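Local coordinates for lysine cyclodeaminase (Streptomyces pristinaespiralis, PDB 5YU3), which probably converts L-lysine to L-pipecolate with loss of ammonia, using bound NAD, and also recognises L-ornithine and L-2,4-diaminobutyrate, at residues 79-84 against 91-96; 117-122 against 147-152; 47-52 against 61-66. All blocks are in the same frame, centred on the assembly; numbering follows the deposited sequence.

Contact 1 of 3, residues 79-84 against 91-96. With NAD (nicotinamide-adenine-dinucleotide), chain F.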
loop_
_atom_site.group_PDB
_atom_site.type_symbol
_atom_site.label_atom_id
_atom_site.label_comp_id
_atom_site.label_asym_id
_atom_site.label_seq_id
_atom_site.Cartn_x
_atom_site.Cartn_y
_atom_site.Cartn_z
ATOM N N VAL A 79 -2.411 -4.361 -6.247
ATOM C CA VAL A 79 -2.779 -5.042 -7.482
ATOM C C VAL A 79 -1.621 -4.979 -8.465
ATOM O O VAL A 79 -1.006 -3.923 -8.664
ATOM C CB VAL A 79 -4.070 -4.439 -8.074
ATOM C CG1 VAL A 79 -3.934 -2.915 -8.243
ATOM C CG2 VAL A 79 -4.412 -5.117 -9.394
ATOM N N GLY A 80 -1.318 -6.119 -9.079
ATOM C CA GLY A 80 -0.310 -6.186 -10.116
ATOM C C GLY A 80 -0.924 -6.249 -11.504
ATOM O O GLY A 80 -2.010 -6.792 -11.699
ATOM N N TYR A 81 -0.211 -5.669 -12.465
ATOM C CA TYR A 81 -0.470 -5.844 -13.893
ATOM C C TYR A 81 0.751 -6.563 -14.446
ATOM O O TYR A 81 1.854 -6.006 -14.442
ATOM C CB TYR A 81 -0.692 -4.500 -14.585
ATOM C CG TYR A 81 -0.545 -4.532 -16.093
ATOM C CD1 TYR A 81 -1.562 -5.034 -16.899
ATOM C CD2 TYR A 81 0.601 -4.038 -16.708
ATOM C CE1 TYR A 81 -1.436 -5.052 -18.297
ATOM C CE2 TYR A 81 0.733 -4.042 -18.104
ATOM C CZ TYR A 81 -0.291 -4.556 -18.890
ATOM O OH TYR A 81 -0.176 -4.566 -20.274
ATOM N N SER A 82 0.569 -7.816 -14.863
ATOM C CA SER A 82 1.676 -8.678 -15.287
ATOM C C SER A 82 1.214 -9.420 -16.528
ATOM O O SER A 82 0.730 -10.558 -16.454
ATOM C CB SER A 82 2.090 -9.645 -14.171
ATOM O OG SER A 82 2.283 -8.948 -12.938
ATOM N N PRO A 83 1.352 -8.796 -17.704
ATOM C CA PRO A 83 0.646 -9.282 -18.899
ATOM C C PRO A 83 1.156 -10.601 -19.446
ATOM O O PRO A 83 0.498 -11.170 -20.328
ATOM C CB PRO A 83 0.849 -8.149 -19.909
ATOM C CG PRO A 83 2.040 -7.277 -19.275
ATOM C CD PRO A 83 1.993 -7.457 -17.970
ATOM N N ALA A 84 2.287 -11.108 -18.974
ATOM C CA ALA A 84 2.714 -12.451 -19.334
ATOM C C ALA A 84 2.122 -13.520 -18.428
ATOM O O ALA A 84 2.352 -14.705 -18.675
ATOM C CB ALA A 84 4.243 -12.561 -19.313
ATOM N N LEU A 91 -1.901 -17.642 -14.776
ATOM C CA LEU A 91 -2.446 -16.709 -13.809
ATOM C C LEU A 91 -3.051 -15.518 -14.529
ATOM O O LEU A 91 -2.677 -15.210 -15.666
ATOM C CB LEU A 91 -1.351 -16.226 -12.845
ATOM C CG LEU A 91 -0.885 -17.210 -11.762
ATOM C CD1 LEU A 91 0.383 -16.714 -11.088
ATOM C CD2 LEU A 91 -1.991 -17.433 -10.732
ATOM N N PRO A 92 -4.000 -14.830 -13.909
ATOM C CA PRO A 92 -4.544 -13.620 -14.526
ATOM C C PRO A 92 -3.498 -12.520 -14.574
ATOM O O PRO A 92 -2.629 -12.413 -13.702
ATOM C CB PRO A 92 -5.714 -13.248 -13.614
ATOM C CG PRO A 92 -5.389 -14.042 -12.263
ATOM C CD PRO A 92 -4.700 -15.096 -12.598
ATOM N N THR A 93 -3.585 -11.711 -15.633
ATOM C CA THR A 93 -2.743 -10.525 -15.736
ATOM C C THR A 93 -2.933 -9.601 -14.536
ATOM O O THR A 93 -1.953 -9.078 -13.988
ATOM C CB THR A 93 -3.060 -9.789 -17.037
ATOM O OG1 THR A 93 -2.561 -10.558 -18.135
ATOM C CG2 THR A 93 -2.422 -8.388 -17.062
ATOM N N ILE A 94 -4.185 -9.378 -14.135
ATOM C CA ILE A 94 -4.525 -8.537 -12.990
ATOM C C ILE A 94 -4.669 -9.449 -11.776
ATOM O O ILE A 94 -5.576 -10.288 -11.713
ATOM C CB ILE A 94 -5.806 -7.728 -13.239
ATOM C CG1 ILE A 94 -5.610 -6.740 -14.407
ATOM C CG2 ILE A 94 -6.248 -6.995 -11.961
ATOM C CD1 ILE A 94 -4.507 -5.704 -14.173
ATOM N N LEU A 95 -3.779 -9.275 -10.802
ATOM C CA LEU A 95 -3.747 -10.096 -9.599
ATOM C C LEU A 95 -3.648 -9.155 -8.410
ATOM O O LEU A 95 -2.678 -8.399 -8.304
ATOM C CB LEU A 95 -2.545 -11.052 -9.657
ATOM C CG LEU A 95 -2.466 -12.350 -8.859
ATOM C CD1 LEU A 95 -3.806 -13.079 -8.887
ATOM C CD2 LEU A 95 -1.338 -13.212 -9.431
ATOM N N GLY A 96 -4.640 -9.188 -7.521
ATOM C CA GLY A 96 -4.626 -8.249 -6.414
ATOM C C GLY A 96 -5.495 -8.682 -5.251
ATOM O O GLY A 96 -6.181 -9.707 -5.298
HETATM P PA NAD F . -5.602 -9.671 -20.057
HETATM O O1A NAD F . -4.156 -10.040 -20.179
HETATM O O2A NAD F . -6.588 -10.664 -19.473
HETATM O O5B NAD F . -6.157 -9.326 -21.527
HETATM C C5B NAD F . -5.495 -8.340 -22.328
HETATM C C4B NAD F . -5.678 -8.771 -23.776
HETATM O O4B NAD F . -5.194 -7.739 -24.639
HETATM C C3B NAD F . -4.855 -10.019 -24.106
HETATM O O3B NAD F . -5.723 -11.080 -24.561
HETATM C C2B NAD F . -3.917 -9.559 -25.210
HETATM O O2B NAD F . -3.667 -10.544 -26.208
HETATM C C1B NAD F . -4.681 -8.392 -25.794
HETATM N N9A NAD F . -3.897 -7.412 -26.576
HETATM C C8A NAD F . -2.633 -6.978 -26.362
HETATM N N7A NAD F . -2.287 -6.044 -27.305
HETATM C C5A NAD F . -3.355 -5.887 -28.122
HETATM C C6A NAD F . -3.693 -5.085 -29.313
HETATM N N6A NAD F . -2.799 -4.217 -29.844
HETATM N N1A NAD F . -4.932 -5.227 -29.835
HETATM C C2A NAD F . -5.853 -6.074 -29.340
HETATM N N3A NAD F . -5.613 -6.848 -28.269
HETATM C C4A NAD F . -4.409 -6.789 -27.635
HETATM O O3 NAD F . -5.667 -8.290 -19.203
HETATM P PN NAD F . -6.972 -7.565 -18.627
HETATM O O1N NAD F . -8.108 -7.772 -19.602
HETATM O O2N NAD F . -7.128 -7.970 -17.177
HETATM O O5D NAD F . -6.521 -6.016 -18.621
HETATM C C5D NAD F . -6.463 -5.280 -19.844
HETATM C C4D NAD F . -6.101 -3.828 -19.528
HETATM O O4D NAD F . -7.070 -3.266 -18.644
HETATM C C3D NAD F . -4.768 -3.718 -18.808
HETATM O O3D NAD F . -4.093 -2.526 -19.267
HETATM C C2D NAD F . -5.170 -3.508 -17.365
HETATM O O2D NAD F . -4.139 -2.899 -16.575
HETATM C C1D NAD F . -6.387 -2.629 -17.562
HETATM N N1N NAD F . -7.277 -2.531 -16.412
HETATM C C2N NAD F . -7.928 -1.375 -16.225
HETATM C C3N NAD F . -8.789 -1.204 -15.151
HETATM C C7N NAD F . -9.502 0.098 -14.999
HETATM O O7N NAD F . -10.076 0.363 -13.962
HETATM N N7N NAD F . -9.528 0.936 -16.050
HETATM C C4N NAD F . -9.016 -2.265 -14.268
HETATM C C5N NAD F . -8.347 -3.463 -14.509
HETATM C C6N NAD F . -7.482 -3.582 -15.598
HETATM O O HOH W 1 -0.130 -9.251 -11.639
#
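Gly80 and Leu95 form a hydrogen-bonded antiparallel pair: Gly80 N donates to Leu95 O at 2.8 Å, and Leu95 N returns a longer bond of 3.2 Å to Gly80 O. Just beyond the end of strand 73-81, Ser82 N donates to Thr93 O at 3.0 Å. The same carbonyl takes a hydrogen bond from a water that in turn accepts from Ser82 OG, so Ser82 reaches Thr93 O directly by its backbone N and, through the water, by its OG; Ser82 OG is held further by Arg54. Thr93 OG1 donates a short 2.6 Å bond to NAD O1A. With chi1 at -71°, this hydroxyl lies opposite the carbonyl carbon and reaches the diphosphate, while CG2 is swung to the Tyr81 ring. These strands are neighbours in the mixed sheet of the ornithine cyclodeaminase/mu-crystallin fold, joined through helix 85-89, and their ends lie against the dinucleotide. Thr93 and Tyr81 run side by side, and Thr93 CG2 comes obliquely to within 3.5 Å of Tyr81 CD1. One face of the Tyr81 ring carries Pro83 CD toward its rim, and Ile94 CD1 sits at an edge. Ile94 divides its branches: CG1 approaches NAD O2N at 3.4 Å, whereas CG2 packs on Val79 CG2 at 3.7 Å. Val79, on the same side of the sheet as Tyr81 and Ile94, also touches Met65 and the bound proline. Leu95 projects from the other side, where it meets Thr105 of the second subunit.

Contact 2 of 3, residues 117-122 against 147-152. With NAD (nicotinamide-adenine-dinucleotide), chain F; PRO (proline), chain G.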
loop_
_atom_site.group_PDB
_atom_site.type_symbol
_atom_site.label_atom_id
_atom_site.label_comp_id
_atom_site.label_asym_id
_atom_site.label_seq_id
_atom_site.Cartn_x
_atom_site.Cartn_y
_atom_site.Cartn_z
ATOM N N LEU A 117 -13.384 -8.817 -7.816
ATOM C CA LEU A 117 -13.847 -7.468 -7.499
ATOM C C LEU A 117 -13.366 -6.441 -8.529
ATOM O O LEU A 117 -14.136 -5.561 -8.934
ATOM C CB LEU A 117 -13.376 -7.090 -6.085
ATOM C CG LEU A 117 -13.672 -5.715 -5.486
ATOM C CD1 LEU A 117 -13.708 -5.803 -3.959
ATOM C CD2 LEU A 117 -12.629 -4.673 -5.905
ATOM N N THR A 118 -12.097 -6.515 -8.932
ATOM C CA THR A 118 -11.574 -5.548 -9.903
ATOM C C THR A 118 -12.321 -5.675 -11.228
ATOM O O THR A 118 -12.757 -4.676 -11.815
ATOM C CB THR A 118 -10.064 -5.742 -10.119
ATOM O OG1 THR A 118 -9.350 -5.409 -8.915
ATOM C CG2 THR A 118 -9.543 -4.831 -11.258
ATOM N N ALA A 119 -12.508 -6.912 -11.693
ATOM C CA ALA A 119 -13.219 -7.126 -12.952
ATOM C C ALA A 119 -14.652 -6.622 -12.860
ATOM O O ALA A 119 -15.168 -6.021 -13.808
ATOM C CB ALA A 119 -13.182 -8.612 -13.330
ATOM N N LEU A 120 -15.312 -6.847 -11.714
ATOM C CA LEU A 120 -16.689 -6.405 -11.543
ATOM C C LEU A 120 -16.796 -4.885 -11.577
ATOM O O LEU A 120 -17.639 -4.335 -12.297
ATOM C CB LEU A 120 -17.259 -6.941 -10.225
ATOM C CG LEU A 120 -17.434 -8.462 -10.194
ATOM C CD1 LEU A 120 -17.924 -8.924 -8.811
ATOM C CD2 LEU A 120 -18.389 -8.934 -11.283
ATOM N N ARG A 121 -15.990 -4.182 -10.768
ATOM C CA ARG A 121 -16.196 -2.736 -10.696
ATOM C C ARG A 121 -15.696 -2.027 -11.952
ATOM O O ARG A 121 -16.141 -0.906 -12.239
ATOM C CB ARG A 121 -15.561 -2.145 -9.414
ATOM C CG ARG A 121 -14.063 -2.373 -9.182
ATOM C CD ARG A 121 -13.206 -1.524 -10.128
ATOM N NE ARG A 121 -11.991 -1.009 -9.512
ATOM C CZ ARG A 121 -10.947 -0.540 -10.193
ATOM N NH1 ARG A 121 -10.945 -0.557 -11.533
ATOM N NH2 ARG A 121 -9.890 -0.064 -9.532
ATOM N N THR A 122 -14.796 -2.660 -12.705
ATOM C CA THR A 122 -14.316 -2.073 -13.952
ATOM C C THR A 122 -15.373 -2.182 -15.044
ATOM O O THR A 122 -15.595 -1.225 -15.801
ATOM C CB THR A 122 -13.012 -2.751 -14.374
ATOM O OG1 THR A 122 -12.069 -2.635 -13.303
ATOM C CG2 THR A 122 -12.409 -2.094 -15.612
ATOM N N GLY A 147 -9.436 -10.378 -23.294
ATOM C CA GLY A 147 -8.923 -11.046 -22.115
ATOM C C GLY A 147 -9.912 -10.989 -20.973
ATOM O O GLY A 147 -11.134 -11.066 -21.172
ATOM N N ALA A 148 -9.387 -10.801 -19.762
ATOM C CA ALA A 148 -10.236 -10.882 -18.577
ATOM C C ALA A 148 -11.219 -9.718 -18.500
ATOM O O ALA A 148 -12.414 -9.930 -18.273
ATOM C CB ALA A 148 -9.378 -10.955 -17.312
ATOM N N GLN A 149 -10.746 -8.471 -18.664
ATOM C CA GLN A 149 -11.677 -7.349 -18.501
ATOM C C GLN A 149 -12.781 -7.390 -19.549
ATOM O O GLN A 149 -13.918 -6.986 -19.274
ATOM C CB GLN A 149 -10.944 -6.003 -18.579
ATOM C CG GLN A 149 -9.907 -5.759 -17.478
ATOM C CD GLN A 149 -10.371 -6.195 -16.106
ATOM O OE1 GLN A 149 -11.435 -5.778 -15.632
ATOM N NE2 GLN A 149 -9.558 -7.027 -15.443
ATOM N N ALA A 150 -12.467 -7.872 -20.750
ATOM C CA ALA A 150 -13.475 -7.914 -21.803
ATOM C C ALA A 150 -14.693 -8.714 -21.368
ATOM O O ALA A 150 -15.822 -8.394 -21.763
ATOM C CB ALA A 150 -12.868 -8.501 -23.081
ATOM N N VAL A 151 -14.494 -9.733 -20.528
ATOM C CA VAL A 151 -15.625 -10.534 -20.057
ATOM C C VAL A 151 -16.604 -9.665 -19.278
ATOM O O VAL A 151 -17.810 -9.674 -19.547
ATOM C CB VAL A 151 -15.131 -11.732 -19.222
ATOM C CG1 VAL A 151 -16.321 -12.514 -18.616
ATOM C CG2 VAL A 151 -14.237 -12.638 -20.076
ATOM N N THR A 152 -16.106 -8.875 -18.315
ATOM C CA THR A 152 -17.032 -8.075 -17.526
ATOM C C THR A 152 -17.441 -6.786 -18.226
ATOM O O THR A 152 -18.486 -6.227 -17.879
ATOM C CB THR A 152 -16.453 -7.752 -16.144
ATOM O OG1 THR A 152 -15.116 -7.269 -16.285
ATOM C CG2 THR A 152 -16.456 -9.015 -15.250
HETATM P PA NAD F . -5.602 -9.671 -20.057
HETATM O O1A NAD F . -4.156 -10.040 -20.179
HETATM O O2A NAD F . -6.588 -10.664 -19.473
HETATM O O5B NAD F . -6.157 -9.326 -21.527
HETATM C C5B NAD F . -5.495 -8.340 -22.328
HETATM C C4B NAD F . -5.678 -8.771 -23.776
HETATM O O4B NAD F . -5.194 -7.739 -24.639
HETATM C C3B NAD F . -4.855 -10.019 -24.106
HETATM O O3B NAD F . -5.723 -11.080 -24.561
HETATM C C2B NAD F . -3.917 -9.559 -25.210
HETATM O O2B NAD F . -3.667 -10.544 -26.208
HETATM C C1B NAD F . -4.681 -8.392 -25.794
HETATM N N9A NAD F . -3.897 -7.412 -26.576
HETATM C C8A NAD F . -2.633 -6.978 -26.362
HETATM N N7A NAD F . -2.287 -6.044 -27.305
HETATM C C5A NAD F . -3.355 -5.887 -28.122
HETATM C C6A NAD F . -3.693 -5.085 -29.313
HETATM N N6A NAD F . -2.799 -4.217 -29.844
HETATM N N1A NAD F . -4.932 -5.227 -29.835
HETATM C C2A NAD F . -5.853 -6.074 -29.340
HETATM N N3A NAD F . -5.613 -6.848 -28.269
HETATM C C4A NAD F . -4.409 -6.789 -27.635
HETATM O O3 NAD F . -5.667 -8.290 -19.203
HETATM P PN NAD F . -6.972 -7.565 -18.627
HETATM O O1N NAD F . -8.108 -7.772 -19.602
HETATM O O2N NAD F . -7.128 -7.970 -17.177
HETATM O O5D NAD F . -6.521 -6.016 -18.621
HETATM C C5D NAD F . -6.463 -5.280 -19.844
HETATM C C4D NAD F . -6.101 -3.828 -19.528
HETATM O O4D NAD F . -7.070 -3.266 -18.644
HETATM C C3D NAD F . -4.768 -3.718 -18.808
HETATM O O3D NAD F . -4.093 -2.526 -19.267
HETATM C C2D NAD F . -5.170 -3.508 -17.365
HETATM O O2D NAD F . -4.139 -2.899 -16.575
HETATM C C1D NAD F . -6.387 -2.629 -17.562
HETATM N N1N NAD F . -7.277 -2.531 -16.412
HETATM C C2N NAD F . -7.928 -1.375 -16.225
HETATM C C3N NAD F . -8.789 -1.204 -15.151
HETATM C C7N NAD F . -9.502 0.098 -14.999
HETATM O O7N NAD F . -10.076 0.363 -13.962
HETATM N N7N NAD F . -9.528 0.936 -16.050
HETATM C C4N NAD F . -9.016 -2.265 -14.268
HETATM C C5N NAD F . -8.347 -3.463 -14.509
HETATM C C6N NAD F . -7.482 -3.582 -15.598
HETATM N N PRO G . -5.514 -0.218 -13.104
HETATM C CA PRO G . -6.026 -1.460 -12.316
HETATM C C PRO G . -6.980 -1.019 -11.171
HETATM O O PRO G . -7.154 -1.898 -10.307
HETATM C CB PRO G . -4.946 -2.007 -11.901
HETATM C CG PRO G . -3.915 -1.766 -13.121
HETATM C CD PRO G . -4.445 -0.866 -13.888
HETATM O OXT PRO G . -7.581 0.113 -11.123
#
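Gln149 and Thr152 are the two side chains through which 147-152 grips helix 117-122, while the residues at its start hold the NAD diphosphate. Gly147 passes beside the adenosine-side phosphate, its CA 3.3 Å from NAD O5B. Ala148 N then donates to NAD O2A at 2.8 Å. Gln149 binds the other phosphate twice, by its backbone N to NAD O1N at 2.9 Å and by NE2 to NAD O2N at 3.1 Å. Such backbone amides at the start of a helix, after a glycine-rich turn, fit a Rossmann-type dinucleotide site, and the helix end probably adds favourable polarisation around the phosphates. A bend at chi2 (-42°) of Gln149 turns the amide so that NE2 faces the phosphate and OE1 the first helix, 3.5 Å from Ala119 CA and close to Thr122 CB. Thr122 OG1 in turn donates to Thr118 O and lies 3.2 Å from NAD C4N, the nicotinamide carbon that takes up hydride in NAD-dependent chemistry. Next to it Arg121 bridges both ligands: NH2 donates to proline OXT at 2.8 Å, NH1 makes a weak bond to the nicotinamide O7N, and Asp308 holds NE. Further along, Thr152 OG1 gives Ala119 O a 2.8 Å bond from above the carbonyl plane, 46° out of it, and Thr152 CG2 rests on Ala119 CB. The short helical segments cross at 49°; Met24 of helix 20-39 packs on Thr152, Phe315 of helix 305-321 covers Leu120, and Ile94 of strand 94-102 lies against Thr118 and Gln149.

Contact 3 of 3, residues 47-52 against 61-66. With PRO (proline), chain G.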
loop_
_atom_site.group_PDB
_atom_site.type_symbol
_atom_site.label_atom_id
_atom_site.label_comp_id
_atom_site.label_asym_id
_atom_site.label_seq_id
_atom_site.Cartn_x
_atom_site.Cartn_y
_atom_site.Cartn_z
ATOM N N PRO A 47 -6.875 9.798 -3.599
ATOM C CA PRO A 47 -5.585 10.343 -4.027
ATOM C C PRO A 47 -5.019 9.525 -5.174
ATOM O O PRO A 47 -5.433 8.391 -5.427
ATOM C CB PRO A 47 -4.716 10.233 -2.774
ATOM C CG PRO A 47 -5.533 9.185 -1.867
ATOM C CD PRO A 47 -6.796 9.361 -2.158
ATOM N N LEU A 48 -4.069 10.122 -5.892
ATOM C CA LEU A 48 -3.377 9.401 -6.952
ATOM C C LEU A 48 -2.791 8.111 -6.406
ATOM O O LEU A 48 -2.227 8.086 -5.311
ATOM C CB LEU A 48 -2.248 10.252 -7.542
ATOM C CG LEU A 48 -2.570 11.437 -8.441
ATOM C CD1 LEU A 48 -1.267 12.115 -8.873
ATOM C CD2 LEU A 48 -3.358 10.970 -9.642
ATOM N N ARG A 49 -2.922 7.033 -7.169
ATOM C CA ARG A 49 -2.270 5.807 -6.750
ATOM C C ARG A 49 -0.766 5.895 -7.009
ATOM O O ARG A 49 -0.265 6.828 -7.645
ATOM C CB ARG A 49 -2.876 4.604 -7.476
ATOM C CG ARG A 49 -2.738 4.654 -8.981
ATOM C CD ARG A 49 -3.213 3.353 -9.626
ATOM N NE ARG A 49 -3.319 3.475 -11.080
ATOM C CZ ARG A 49 -4.447 3.307 -11.766
ATOM N NH1 ARG A 49 -5.562 2.990 -11.132
ATOM N NH2 ARG A 49 -4.454 3.443 -13.092
ATOM N N GLY A 50 -0.032 4.900 -6.501
ATOM C CA GLY A 50 1.382 4.785 -6.776
ATOM C C GLY A 50 1.721 3.367 -7.197
ATOM O O GLY A 50 0.907 2.447 -7.055
ATOM N N GLY A 51 2.930 3.198 -7.721
ATOM C CA GLY A 51 3.299 1.871 -8.184
ATOM C C GLY A 51 4.781 1.723 -8.445
ATOM O O GLY A 51 5.545 2.695 -8.451
ATOM N N LEU A 52 5.168 0.467 -8.661
ATOM C CA LEU A 52 6.534 0.061 -8.973
ATOM C C LEU A 52 6.536 -0.622 -10.332
ATOM O O LEU A 52 5.870 -1.647 -10.505
ATOM C CB LEU A 52 7.077 -0.908 -7.914
ATOM C CG LEU A 52 7.245 -0.413 -6.476
ATOM C CD1 LEU A 52 7.188 -1.573 -5.489
ATOM C CD2 LEU A 52 8.555 0.328 -6.337
ATOM N N ILE A 61 3.450 -3.555 -13.880
ATOM C CA ILE A 61 3.492 -2.605 -12.774
ATOM C C ILE A 61 2.703 -3.191 -11.615
ATOM O O ILE A 61 1.783 -3.987 -11.805
ATOM C CB ILE A 61 2.961 -1.207 -13.199
ATOM C CG1 ILE A 61 3.315 -0.144 -12.148
ATOM C CG2 ILE A 61 1.456 -1.229 -13.488
ATOM C CD1 ILE A 61 3.065 1.295 -12.612
ATOM N N TRP A 62 3.094 -2.820 -10.405
ATOM C CA TRP A 62 2.419 -3.262 -9.196
ATOM C C TRP A 62 2.086 -2.018 -8.390
ATOM O O TRP A 62 2.971 -1.196 -8.128
ATOM C CB TRP A 62 3.304 -4.238 -8.403
ATOM C CG TRP A 62 2.614 -4.818 -7.225
ATOM C CD1 TRP A 62 1.825 -5.935 -7.202
ATOM C CD2 TRP A 62 2.631 -4.305 -5.891
ATOM N NE1 TRP A 62 1.347 -6.146 -5.925
ATOM C CE2 TRP A 62 1.831 -5.162 -5.103
ATOM C CE3 TRP A 62 3.248 -3.209 -5.283
ATOM C CZ2 TRP A 62 1.635 -4.953 -3.736
ATOM C CZ3 TRP A 62 3.048 -3.005 -3.923
ATOM C CH2 TRP A 62 2.249 -3.867 -3.170
ATOM N N GLU A 63 0.816 -1.859 -8.031
ATOM C CA GLU A 63 0.327 -0.582 -7.532
ATOM C C GLU A 63 -0.385 -0.724 -6.196
ATOM O O GLU A 63 -0.918 -1.781 -5.848
ATOM C CB GLU A 63 -0.619 0.077 -8.547
ATOM C CG GLU A 63 0.076 0.418 -9.858
ATOM C CD GLU A 63 -0.880 0.914 -10.928
ATOM O OE1 GLU A 63 -1.880 0.229 -11.212
ATOM O OE2 GLU A 63 -0.636 2.000 -11.485
ATOM N N TRP A 64 -0.405 0.393 -5.463
ATOM C CA TRP A 64 -1.160 0.543 -4.231
ATOM C C TRP A 64 -2.165 1.671 -4.417
ATOM O O TRP A 64 -1.837 2.724 -4.974
ATOM C CB TRP A 64 -0.229 0.822 -3.034
ATOM C CG TRP A 64 0.816 1.879 -3.296
ATOM C CD1 TRP A 64 0.693 3.223 -3.072
ATOM C CD2 TRP A 64 2.128 1.682 -3.833
ATOM N NE1 TRP A 64 1.850 3.874 -3.434
ATOM C CE2 TRP A 64 2.750 2.950 -3.894
ATOM C CE3 TRP A 64 2.847 0.555 -4.261
ATOM C CZ2 TRP A 64 4.050 3.129 -4.381
ATOM C CZ3 TRP A 64 4.154 0.739 -4.734
ATOM C CH2 TRP A 64 4.730 2.015 -4.789
ATOM N N MET A 65 -3.399 1.435 -3.971
ATOM C CA MET A 65 -4.530 2.329 -4.211
ATOM C C MET A 65 -5.303 2.524 -2.910
ATOM O O MET A 65 -6.186 1.721 -2.569
ATOM C CB MET A 65 -5.437 1.774 -5.312
ATOM C CG MET A 65 -4.679 1.429 -6.585
ATOM S SD MET A 65 -5.649 0.612 -7.870
ATOM C CE MET A 65 -7.045 1.728 -8.050
ATOM N N PRO A 66 -5.008 3.588 -2.160
ATOM C CA PRO A 66 -5.742 3.870 -0.926
ATOM C C PRO A 66 -6.958 4.761 -1.122
ATOM O O PRO A 66 -7.004 5.627 -1.998
ATOM C CB PRO A 66 -4.688 4.585 -0.070
ATOM C CG PRO A 66 -3.802 5.297 -1.208
ATOM C CD PRO A 66 -3.780 4.478 -2.229
HETATM N N PRO G . -5.514 -0.218 -13.104
HETATM C CA PRO G . -6.026 -1.460 -12.316
HETATM C C PRO G . -6.980 -1.019 -11.171
HETATM O O PRO G . -7.154 -1.898 -10.307
HETATM C CB PRO G . -4.946 -2.007 -11.901
HETATM C CG PRO G . -3.915 -1.766 -13.121
HETATM C CD PRO G . -4.445 -0.866 -13.888
HETATM O OXT PRO G . -7.581 0.113 -11.123
HETATM O O HOH W 2 -5.595 5.887 -4.443
#
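Trp64 lays its indole flat over the backbone of Gly50, its partner in the beta hairpin of strands 50-54 and 60-69, and of the next residue, Gly51. Chi1 of 47° sets Trp64 CG between its own backbone N and carbonyl carbon and turns the ring across to the other strand. Both glycines make CH-pi contacts: Gly50 CA stands 3.9 Å from the centroid of the five-membered ring, and Gly51 CA lies over the six-membered one. Leu52 meets Trp64 at about a right angle and puts CG in the ring plane at its edge, 3.7 Å from Trp64 CZ3. Trp64 also meets its counterpart, Trp64 of the second subunit. Away from the indole, Arg49 and Glu63 form a salt bridge, Arg49 NE to Glu63 OE2 at 3.1 Å, with guanidinium and carboxylate planes turned 49° apart. Glu63 OE1 and the nitrogen of the bound proline lie over the guanidinium, while Met65 CE sits at its edge, in plane, 3.6 Å from Arg49 NH1. Arg49 NH2 is paired more strongly with Glu264, and Arg49 NH1 bonds to Thr302 O, bonds that would hold the group beside the ligand. Paired backbone bonds join Gly50 with Trp64 and Leu52 with Trp62. Beyond the last bridge, ahead of strand 50-54, a water donates to Pro47 O at 2.7 Å and to Pro66 O at 2.8 Å.

Overall arrangement
Contacts 3, 1 and 2 follow one another along the chain. Contacts 3 and 1 share the mixed sheet through adjacent strands 60-69 and 73-81, their centres about 14 Å apart. Contact 2, its centre about 12 Å from that of contact 1, pairs helix 115-133 with helix 148-160, the latter following the first strand of the parallel, NAD-binding sheet. Contacts 2 and 3 lie about 19 Å apart between centres, yet Arg121 NH2 and Met65 CE meet beside the bound proline. Contacts 1 and 2 both touch NAD, and contacts 2 and 3 border proline, as does Val79, so the mixed sheet and the NAD-binding part line one site where cofactor and ligand lie side by side. All three touch the second subunit.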